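Local atomic coordinates of Ufm1-specific protease (Caenorhabditis elegans, PDB entry 5EJJ), a protein that cleaves, as a thiol protease, the peptide bond at the C-terminal glycine of the ubiquitin-like modifier ufm-1 and is needed to localise certain odorant receptors to cilia. Residues Gln13-Leu18 with Leu97-Leu102; Lys184-Phe189 with Asp198-Thr203; Asn277-Arg280 with Gly284-Thr287; Ala481-Phe484 with Pro490-Ile493. All coordinates share one frame; numbering follows the deposited sequence.

Overall arrangement
Interactions 2, 3 and 4 join neighbouring parts of the chain, whereas interaction 1 bridges 79 residues; none touches another. Interactions 1 and 4 come closest, about 14 Å between nearest atoms. Interactions 1, 2 and 4 are buried; interaction 3, where the end of helix 253-280 meets the loop behind it, is only partly so. Interaction 1 joins two helices in the N-terminal part, interaction 2 a turn and a strand, interaction 4 a helix and a strand of the peptidase C78 region. Their chemistry is mainly apolar: aliphatic over aromatic in interaction 1, aliphatic branches with a phenylalanine edge in interaction 2, an isoleucine-valine pair beside glycine backbone in interaction 3, and one valine methyl between an imidazole and a phenyl ring in interaction 4.

Interaction 1: residues Gln13-Leu18 with Leu97-Leu102; sequences QNYANL and LTSRML
Tyr15 and Leu102 carry the apolar part of this contact, a CH-pi arrangement in which the leucine lies over one face of the phenol ring. Leu102 CG is 3.8 Å from the ring centroid and 19° off the ring normal, shifted toward the rim. The CD2 methyl follows the CD2-CE2 side of the ring, with Leu102 CD2 3.6 Å from Tyr15 CD2, while Leu102 CB lies nearer the CD1 side; the two side chains cross at about a right angle. CG of Tyr15 is anti to the backbone N (chi1 -178°), which carries the ring out from its helix toward Leu102. The polar part is slight: Tyr15 OH stands 3.9 Å from Ser99 OG, too far for a bond, and that serine hydroxyl is hydrogen-bonded to Asp82. Thr98 is the N-cap of the second helix, its OG1 accepting from Met101 N at 2.8 Å. Replacing Tyr15 with an alanine would probably leave a gap beneath Leu102, freeing the leucine to turn. Helices 8-19 and 99-104 thus meet beside the sheet of the N-terminal MPN region: both Tyr15 and Leu102 touch Ile81 of strand 74-81, and Phe51 of strand 45-53 stacks edge-to-face with Tyr15.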
# COMPACT_ATOMS: atom_id res chain seq x y z
N GLN A 13 -17.30 3.37 -0.66
CA GLN A 13 -16.49 2.28 -1.17
C GLN A 13 -16.18 1.25 -0.10
O GLN A 13 -16.00 0.08 -0.40
CB GLN A 13 -15.19 2.83 -1.73
CG GLN A 13 -14.33 1.76 -2.31
CD GLN A 13 -15.00 1.11 -3.48
OE1 GLN A 13 -15.67 1.79 -4.26
NE2 GLN A 13 -14.83 -0.20 -3.61
N ASN A 14 -16.08 1.66 1.15
CA ASN A 14 -15.80 0.69 2.19
C ASN A 14 -17.00 -0.21 2.40
O ASN A 14 -16.85 -1.42 2.47
CB ASN A 14 -15.39 1.36 3.48
CG ASN A 14 -13.89 1.59 3.58
OD1 ASN A 14 -13.11 1.23 2.69
ND2 ASN A 14 -13.47 2.21 4.67
N TYR A 15 -18.18 0.40 2.49
CA TYR A 15 -19.44 -0.35 2.57
C TYR A 15 -19.56 -1.29 1.40
O TYR A 15 -19.99 -2.44 1.53
CB TYR A 15 -20.63 0.59 2.54
CG TYR A 15 -21.95 -0.14 2.68
CD1 TYR A 15 -22.61 -0.63 1.57
CD2 TYR A 15 -22.54 -0.31 3.93
CE1 TYR A 15 -23.82 -1.29 1.68
CE2 TYR A 15 -23.76 -0.97 4.07
CZ TYR A 15 -24.40 -1.47 2.93
OH TYR A 15 -25.61 -2.13 3.05
N ALA A 16 -19.21 -0.76 0.23
CA ALA A 16 -19.15 -1.56 -0.98
C ALA A 16 -18.35 -2.82 -0.72
O ALA A 16 -18.83 -3.91 -0.97
CB ALA A 16 -18.55 -0.74 -2.12
N ASN A 17 -17.13 -2.66 -0.20
CA ASN A 17 -16.22 -3.81 -0.05
C ASN A 17 -16.70 -4.86 0.96
O ASN A 17 -16.52 -6.05 0.75
CB ASN A 17 -14.81 -3.36 0.32
CG ASN A 17 -14.19 -2.50 -0.72
OD1 ASN A 17 -14.87 -2.06 -1.63
ND2 ASN A 17 -12.88 -2.25 -0.61
N LEU A 18 -17.28 -4.41 2.07
CA LEU A 18 -17.77 -5.33 3.08
C LEU A 18 -18.87 -6.14 2.46
O LEU A 18 -18.90 -7.38 2.56
CB LEU A 18 -18.35 -4.58 4.27
CG LEU A 18 -18.85 -5.50 5.38
CD1 LEU A 18 -17.71 -6.36 5.87
CD2 LEU A 18 -19.41 -4.67 6.50
N LEU A 97 -27.08 6.79 8.60
CA LEU A 97 -26.91 6.25 7.26
C LEU A 97 -28.13 5.45 6.83
O LEU A 97 -28.86 4.93 7.67
CB LEU A 97 -25.69 5.35 7.20
CG LEU A 97 -24.30 5.92 7.48
CD1 LEU A 97 -23.26 4.85 7.19
CD2 LEU A 97 -24.06 7.17 6.66
N THR A 98 -28.32 5.34 5.52
CA THR A 98 -29.38 4.52 4.97
C THR A 98 -28.76 3.61 3.93
O THR A 98 -27.69 3.92 3.39
CB THR A 98 -30.45 5.37 4.28
OG1 THR A 98 -29.98 5.75 2.98
CG2 THR A 98 -30.75 6.62 5.10
N SER A 99 -29.43 2.49 3.63
CA SER A 99 -28.91 1.56 2.63
C SER A 99 -29.10 2.11 1.23
O SER A 99 -28.37 1.74 0.29
CB SER A 99 -29.58 0.19 2.76
OG SER A 99 -29.09 -0.52 3.89
N ARG A 100 -30.08 3.01 1.09
CA ARG A 100 -30.33 3.72 -0.16
C ARG A 100 -29.08 4.52 -0.44
O ARG A 100 -28.40 4.31 -1.45
CB ARG A 100 -31.54 4.67 -0.00
CG ARG A 100 -32.38 4.89 -1.27
CD ARG A 100 -32.67 6.39 -1.55
NE ARG A 100 -33.28 7.09 -0.41
CZ ARG A 100 -33.70 8.37 -0.42
NH1 ARG A 100 -33.59 9.11 -1.53
NH2 ARG A 100 -34.23 8.92 0.67
N MET A 101 -28.78 5.42 0.50
CA MET A 101 -27.65 6.33 0.43
C MET A 101 -26.36 5.61 0.09
O MET A 101 -25.61 6.02 -0.81
CB MET A 101 -27.51 7.02 1.78
CG MET A 101 -26.26 7.84 1.98
SD MET A 101 -25.94 7.97 3.75
CE MET A 101 -27.45 8.72 4.34
N LEU A 102 -26.12 4.52 0.81
CA LEU A 102 -24.90 3.74 0.65
C LEU A 102 -24.77 3.11 -0.73
O LEU A 102 -23.74 3.24 -1.40
CB LEU A 102 -24.83 2.66 1.73
CG LEU A 102 -23.96 2.93 2.96
CD1 LEU A 102 -23.43 4.36 2.99
CD2 LEU A 102 -24.70 2.61 4.25

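Interaction 2: residues Lys184-Phe189 with Asp198-Thr203; sequences KYLDKF and DVIEFT
Leu186, in a type I beta turn from Lys184 to Asp187, and Phe189, in the weakly bonded helix after it, face Ile200 of a strand, with 7.8 Å between Phe189 CA and Ile200 CA. Leu186 sends its CD2 methyl obliquely across the end of Ile200, Leu186 CD2 lying 4.1 Å from Ile200 CD1. The same methyl reaches the edge of the Phe202 ring near its plane, Leu186 CD2 to Phe202 CZ being 4.4 Å. Phe189 CB makes that residue's closest touch, 4.1 Å from Ile200 CG1, which also stands oblique to the Phe189 ring. In Ile200, CG1 is anti to the carbonyl carbon (chi1 -48°), and this branch serves both partners, CG1 for Phe189 and CD1 for Leu186. The Phe189 ring has CG of its neighbour Lys188 over the centre of one face and stacks edge-to-face with His169. Leu171 of strand 171-173 touches Phe189 and Phe202, and Leu256 of helix 253-280 touches Leu186. The arrangement is that of a mixed beta-sheet with a connecting turn laid against it, the face of strand 199-205 that bears Ile200 and Phe202 being covered in part by the preceding segment.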
# COMPACT_ATOMS: atom_id res chain seq x y z
N LYS A 184 8.62 22.79 14.95
CA LYS A 184 8.95 22.52 13.55
C LYS A 184 10.09 21.50 13.36
O LYS A 184 10.82 21.54 12.37
CB LYS A 184 9.30 23.82 12.82
CG LYS A 184 8.43 24.99 13.26
CD LYS A 184 7.52 25.49 12.15
CE LYS A 184 6.33 26.26 12.74
NZ LYS A 184 5.01 25.61 12.44
N TYR A 185 10.18 20.57 14.31
CA TYR A 185 11.39 19.77 14.49
C TYR A 185 11.84 18.98 13.26
O TYR A 185 13.03 18.81 13.07
CB TYR A 185 11.30 18.90 15.76
CG TYR A 185 12.61 18.20 16.10
CD1 TYR A 185 12.77 16.84 15.86
CD2 TYR A 185 13.67 18.89 16.65
CE1 TYR A 185 13.96 16.19 16.16
CE2 TYR A 185 14.87 18.24 16.96
CZ TYR A 185 15.01 16.89 16.71
OH TYR A 185 16.19 16.22 17.00
N LEU A 186 10.92 18.52 12.42
CA LEU A 186 11.38 17.82 11.20
C LEU A 186 10.86 18.41 9.88
O LEU A 186 10.91 17.73 8.84
CB LEU A 186 11.05 16.32 11.20
CG LEU A 186 11.54 15.32 12.24
CD1 LEU A 186 10.69 15.48 13.47
CD2 LEU A 186 11.38 13.93 11.70
N ASP A 187 10.38 19.66 9.93
CA ASP A 187 9.76 20.30 8.78
C ASP A 187 10.57 20.15 7.50
O ASP A 187 10.01 19.90 6.43
CB ASP A 187 9.48 21.75 9.06
CG ASP A 187 8.28 21.93 9.94
OD1 ASP A 187 7.85 20.92 10.54
OD2 ASP A 187 7.77 23.07 10.05
N LYS A 188 11.88 20.30 7.62
CA LYS A 188 12.78 20.04 6.51
C LYS A 188 12.46 18.72 5.79
O LYS A 188 12.56 18.64 4.57
CB LYS A 188 14.24 20.09 7.00
CG LYS A 188 15.23 19.35 6.09
CD LYS A 188 16.69 19.66 6.43
CE LYS A 188 17.11 19.17 7.83
NZ LYS A 188 18.55 18.72 7.89
N PHE A 189 12.04 17.70 6.54
CA PHE A 189 11.85 16.36 5.97
C PHE A 189 10.41 16.02 5.67
O PHE A 189 10.14 15.14 4.86
CB PHE A 189 12.32 15.27 6.93
CG PHE A 189 13.72 15.43 7.40
CD1 PHE A 189 14.00 16.14 8.55
CD2 PHE A 189 14.76 14.82 6.70
CE1 PHE A 189 15.29 16.28 8.98
CE2 PHE A 189 16.06 14.95 7.13
CZ PHE A 189 16.33 15.68 8.28
N ASP A 198 8.37 8.62 1.89
CA ASP A 198 9.29 9.56 2.54
C ASP A 198 9.50 9.14 4.00
O ASP A 198 8.65 9.38 4.86
CB ASP A 198 8.82 11.01 2.40
CG ASP A 198 8.54 11.37 0.96
OD1 ASP A 198 8.99 10.60 0.08
OD2 ASP A 198 7.87 12.40 0.71
N VAL A 199 10.66 8.53 4.25
CA VAL A 199 10.91 7.77 5.46
C VAL A 199 12.13 8.27 6.19
O VAL A 199 13.22 8.22 5.63
CB VAL A 199 11.18 6.31 5.10
CG1 VAL A 199 11.45 5.52 6.33
CG2 VAL A 199 10.01 5.71 4.38
N ILE A 200 11.97 8.76 7.42
CA ILE A 200 13.08 9.06 8.32
C ILE A 200 13.33 7.87 9.27
O ILE A 200 12.57 7.65 10.22
CB ILE A 200 12.76 10.31 9.19
CG1 ILE A 200 12.22 11.44 8.34
CG2 ILE A 200 13.96 10.79 9.98
CD1 ILE A 200 10.73 11.60 8.44
N GLU A 201 14.40 7.10 9.03
CA GLU A 201 14.73 5.95 9.87
C GLU A 201 15.48 6.31 11.16
O GLU A 201 16.45 7.05 11.10
CB GLU A 201 15.57 4.97 9.07
CG GLU A 201 15.98 3.72 9.80
CD GLU A 201 16.32 2.57 8.84
OE1 GLU A 201 17.33 1.87 9.10
OE2 GLU A 201 15.59 2.37 7.83
N PHE A 202 15.05 5.78 12.31
CA PHE A 202 15.76 5.97 13.60
C PHE A 202 16.25 4.68 14.24
O PHE A 202 15.81 3.58 13.90
CB PHE A 202 14.90 6.65 14.65
CG PHE A 202 14.44 8.02 14.29
CD1 PHE A 202 13.48 8.21 13.31
CD2 PHE A 202 14.89 9.12 15.00
CE1 PHE A 202 13.00 9.48 13.01
CE2 PHE A 202 14.43 10.41 14.72
CZ PHE A 202 13.49 10.59 13.73
N THR A 203 17.17 4.83 15.19
CA THR A 203 17.60 3.70 16.00
C THR A 203 16.93 3.82 17.36
O THR A 203 17.00 4.87 18.00
CB THR A 203 19.11 3.67 16.16
OG1 THR A 203 19.70 3.24 14.93
CG2 THR A 203 19.48 2.68 17.24

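Interaction 3: residues Asn277-Arg280 with Gly284-Thr287; sequences NGIR and GVTT
Ile279 lies alongside Val285, the two side chains running in the same direction where the chain turns back on the end of a helix. From CB, the isoleucine branches so that CG1 is anti to the carbonyl carbon and beside the backbone N (chi1 -79°), while CG2 is anti to that N. Ile279 CG1 is the first side-chain atom to meet the other segment, 3.8 Å from Gly284 O and 3.9 Å from Val285 CG2. The chain then extends (chi2 176°) to its tip, where Ile279 CD1 is 3.8 Å from Val285 CG2. One valine methyl therefore serves both the last two atoms of the isoleucine. The motif is a helix C-terminus with the following loop folded back beside its last turn: helix 253-280 ends here, and residues 284-287 lead on to strand 289-293 within the UfSP2 N-terminal region. Gly284 has a positive phi of 85°, a conformation that residues with a side chain adopt less readily, and its CA comes to 5.0 Å from Ile279 CA. A CB on Gly278 would point toward the loop, near Thr286 OG1 and Gly284 O. Gly278 O and Gly284 N approach without bonding, 3.6 Å apart. Outside the pair, Glu144 of helix 144-156 touches both Ile279 and Val285, and Thr286 OG1 has a weak hydrogen bond with Trp310 NE1.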
# COMPACT_ATOMS: atom_id res chain seq x y z
N ASN A 277 -5.18 -14.91 20.10
CA ASN A 277 -6.02 -15.54 19.09
C ASN A 277 -5.52 -16.92 18.66
O ASN A 277 -6.28 -17.87 18.61
CB ASN A 277 -6.13 -14.62 17.87
CG ASN A 277 -7.30 -14.97 16.97
OD1 ASN A 277 -8.45 -14.74 17.34
ND2 ASN A 277 -7.02 -15.49 15.77
N GLY A 278 -4.25 -17.02 18.33
CA GLY A 278 -3.69 -18.30 17.91
C GLY A 278 -3.61 -19.32 19.04
O GLY A 278 -3.65 -20.53 18.80
N ILE A 279 -3.49 -18.84 20.27
CA ILE A 279 -3.49 -19.71 21.43
C ILE A 279 -4.87 -20.32 21.63
O ILE A 279 -5.01 -21.54 21.70
CB ILE A 279 -3.08 -18.93 22.69
CG1 ILE A 279 -1.57 -18.74 22.74
CG2 ILE A 279 -3.55 -19.63 23.95
CD1 ILE A 279 -1.17 -17.89 23.92
N ARG A 280 -5.89 -19.47 21.69
CA ARG A 280 -7.29 -19.89 21.79
C ARG A 280 -7.71 -20.80 20.64
O ARG A 280 -8.69 -21.54 20.73
CB ARG A 280 -8.21 -18.67 21.81
CG ARG A 280 -7.92 -17.65 22.88
CD ARG A 280 -9.17 -17.45 23.70
NE ARG A 280 -9.19 -16.17 24.39
CZ ARG A 280 -9.65 -15.04 23.86
NH1 ARG A 280 -10.11 -15.02 22.61
NH2 ARG A 280 -9.64 -13.91 24.59
N GLY A 284 -0.94 -22.81 19.05
CA GLY A 284 0.24 -22.68 19.88
C GLY A 284 0.65 -21.23 20.04
O GLY A 284 -0.09 -20.33 19.63
N VAL A 285 1.82 -21.01 20.64
CA VAL A 285 2.40 -19.68 20.68
C VAL A 285 3.28 -19.47 19.46
O VAL A 285 4.32 -20.09 19.30
CB VAL A 285 3.20 -19.43 21.94
CG1 VAL A 285 3.93 -18.11 21.83
CG2 VAL A 285 2.28 -19.40 23.13
N THR A 286 2.83 -18.57 18.61
CA THR A 286 3.40 -18.30 17.32
C THR A 286 4.27 -17.06 17.39
O THR A 286 3.98 -16.12 18.13
CB THR A 286 2.25 -17.99 16.34
OG1 THR A 286 1.30 -19.07 16.36
CG2 THR A 286 2.75 -17.70 14.89
N THR A 287 5.34 -17.04 16.62
CA THR A 287 6.07 -15.81 16.51
C THR A 287 5.47 -14.98 15.35
O THR A 287 4.88 -15.55 14.43
CB THR A 287 7.55 -16.09 16.36
OG1 THR A 287 8.26 -14.85 16.36
CG2 THR A 287 7.81 -16.84 15.09

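Interaction 4: residues Ala481-Phe484 with Pro490-Ile493; sequences ARHF and PVMI
His483 and Phe484, consecutive residues near the end of a helix, both reach the CG2 methyl of Val491. The closer part of the contact is at the histidine: His483 CD2 lies 3.4 Å from Val491 CG2, and NE2 of the same ring is 3.5 Å from that methyl. The methyl approaches the imidazole obliquely, and the two side chains run in opposite senses, each passing beside the other. CG of His483 is anti to the backbone N (chi1 167°), which swings the ring forward from the helix toward the strand. Its NE2 is occupied at the same time by a hydrogen bond with Thr489 O, which should restrain the rotation of the imidazole and ties the helix to the residue just before Pro490. Phe484 makes the looser part. Its ring tip meets the same methyl at an oblique angle, Phe484 CZ to Val491 CG2 being 4.0 Å, and its edge passes Pro490 near the ring plane, with CE1 4.5 Å from Pro490 CA. All four touching residues are buried; solvent is met on the far side of the helix, where Arg482 is exposed. Helix 477-484 packs here on the antiparallel sheet of the peptidase C78 region: strand 491-494 runs between strands 499-507 and 552-557, Ile502 of the first touches Phe484, and Met554 and Leu556 of the second touch Val491.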
# COMPACT_ATOMS: atom_id res chain seq x y z
N ALA A 481 -7.56 0.62 -23.16
CA ALA A 481 -8.10 1.28 -21.97
C ALA A 481 -8.88 0.27 -21.13
O ALA A 481 -8.72 0.19 -19.91
CB ALA A 481 -9.01 2.43 -22.37
N ARG A 482 -9.71 -0.52 -21.80
CA ARG A 482 -10.47 -1.58 -21.17
C ARG A 482 -9.56 -2.51 -20.39
O ARG A 482 -9.95 -3.03 -19.34
CB ARG A 482 -11.24 -2.37 -22.22
CG ARG A 482 -12.06 -3.51 -21.66
CD ARG A 482 -13.52 -3.13 -21.58
NE ARG A 482 -14.24 -3.96 -20.62
CZ ARG A 482 -14.57 -3.57 -19.39
NH1 ARG A 482 -14.24 -2.35 -18.96
NH2 ARG A 482 -15.22 -4.40 -18.59
N HIS A 483 -8.35 -2.74 -20.90
CA HIS A 483 -7.38 -3.60 -20.21
C HIS A 483 -7.02 -3.00 -18.88
O HIS A 483 -7.27 -3.60 -17.83
CB HIS A 483 -6.10 -3.79 -21.03
CG HIS A 483 -4.97 -4.39 -20.25
ND1 HIS A 483 -4.97 -5.70 -19.81
CD2 HIS A 483 -3.80 -3.85 -19.81
CE1 HIS A 483 -3.86 -5.94 -19.14
NE2 HIS A 483 -3.13 -4.84 -19.13
N PHE A 484 -6.44 -1.80 -18.93
CA PHE A 484 -6.01 -1.08 -17.73
C PHE A 484 -7.09 -0.93 -16.64
O PHE A 484 -6.78 -0.92 -15.46
CB PHE A 484 -5.47 0.28 -18.11
CG PHE A 484 -4.11 0.25 -18.75
CD1 PHE A 484 -3.08 -0.45 -18.17
CD2 PHE A 484 -3.87 0.94 -19.92
CE1 PHE A 484 -1.82 -0.47 -18.75
CE2 PHE A 484 -2.62 0.92 -20.50
CZ PHE A 484 -1.60 0.23 -19.92
N PRO A 490 0.94 -3.75 -16.42
CA PRO A 490 1.66 -2.98 -17.43
C PRO A 490 1.66 -3.78 -18.73
O PRO A 490 1.60 -5.01 -18.71
CB PRO A 490 3.09 -2.86 -16.86
CG PRO A 490 3.01 -3.36 -15.45
CD PRO A 490 1.85 -4.31 -15.40
N VAL A 491 1.69 -3.07 -19.85
CA VAL A 491 1.58 -3.70 -21.16
C VAL A 491 2.91 -3.62 -21.89
O VAL A 491 3.52 -2.54 -21.98
CB VAL A 491 0.47 -3.02 -21.99
CG1 VAL A 491 0.60 -3.37 -23.46
CG2 VAL A 491 -0.89 -3.42 -21.46
N MET A 492 3.38 -4.77 -22.37
CA MET A 492 4.54 -4.76 -23.23
C MET A 492 4.11 -4.61 -24.68
O MET A 492 3.35 -5.43 -25.22
CB MET A 492 5.41 -5.99 -23.05
CG MET A 492 6.58 -6.06 -24.04
SD MET A 492 6.28 -6.98 -25.60
CE MET A 492 7.89 -6.79 -26.35
N ILE A 493 4.60 -3.53 -25.29
CA ILE A 493 4.34 -3.21 -26.68
C ILE A 493 5.55 -3.67 -27.50
O ILE A 493 6.69 -3.22 -27.26
CB ILE A 493 4.00 -1.70 -26.88
CG1 ILE A 493 3.75 -1.35 -28.35
CG2 ILE A 493 5.09 -0.80 -26.33
CD1 ILE A 493 2.45 -1.82 -28.86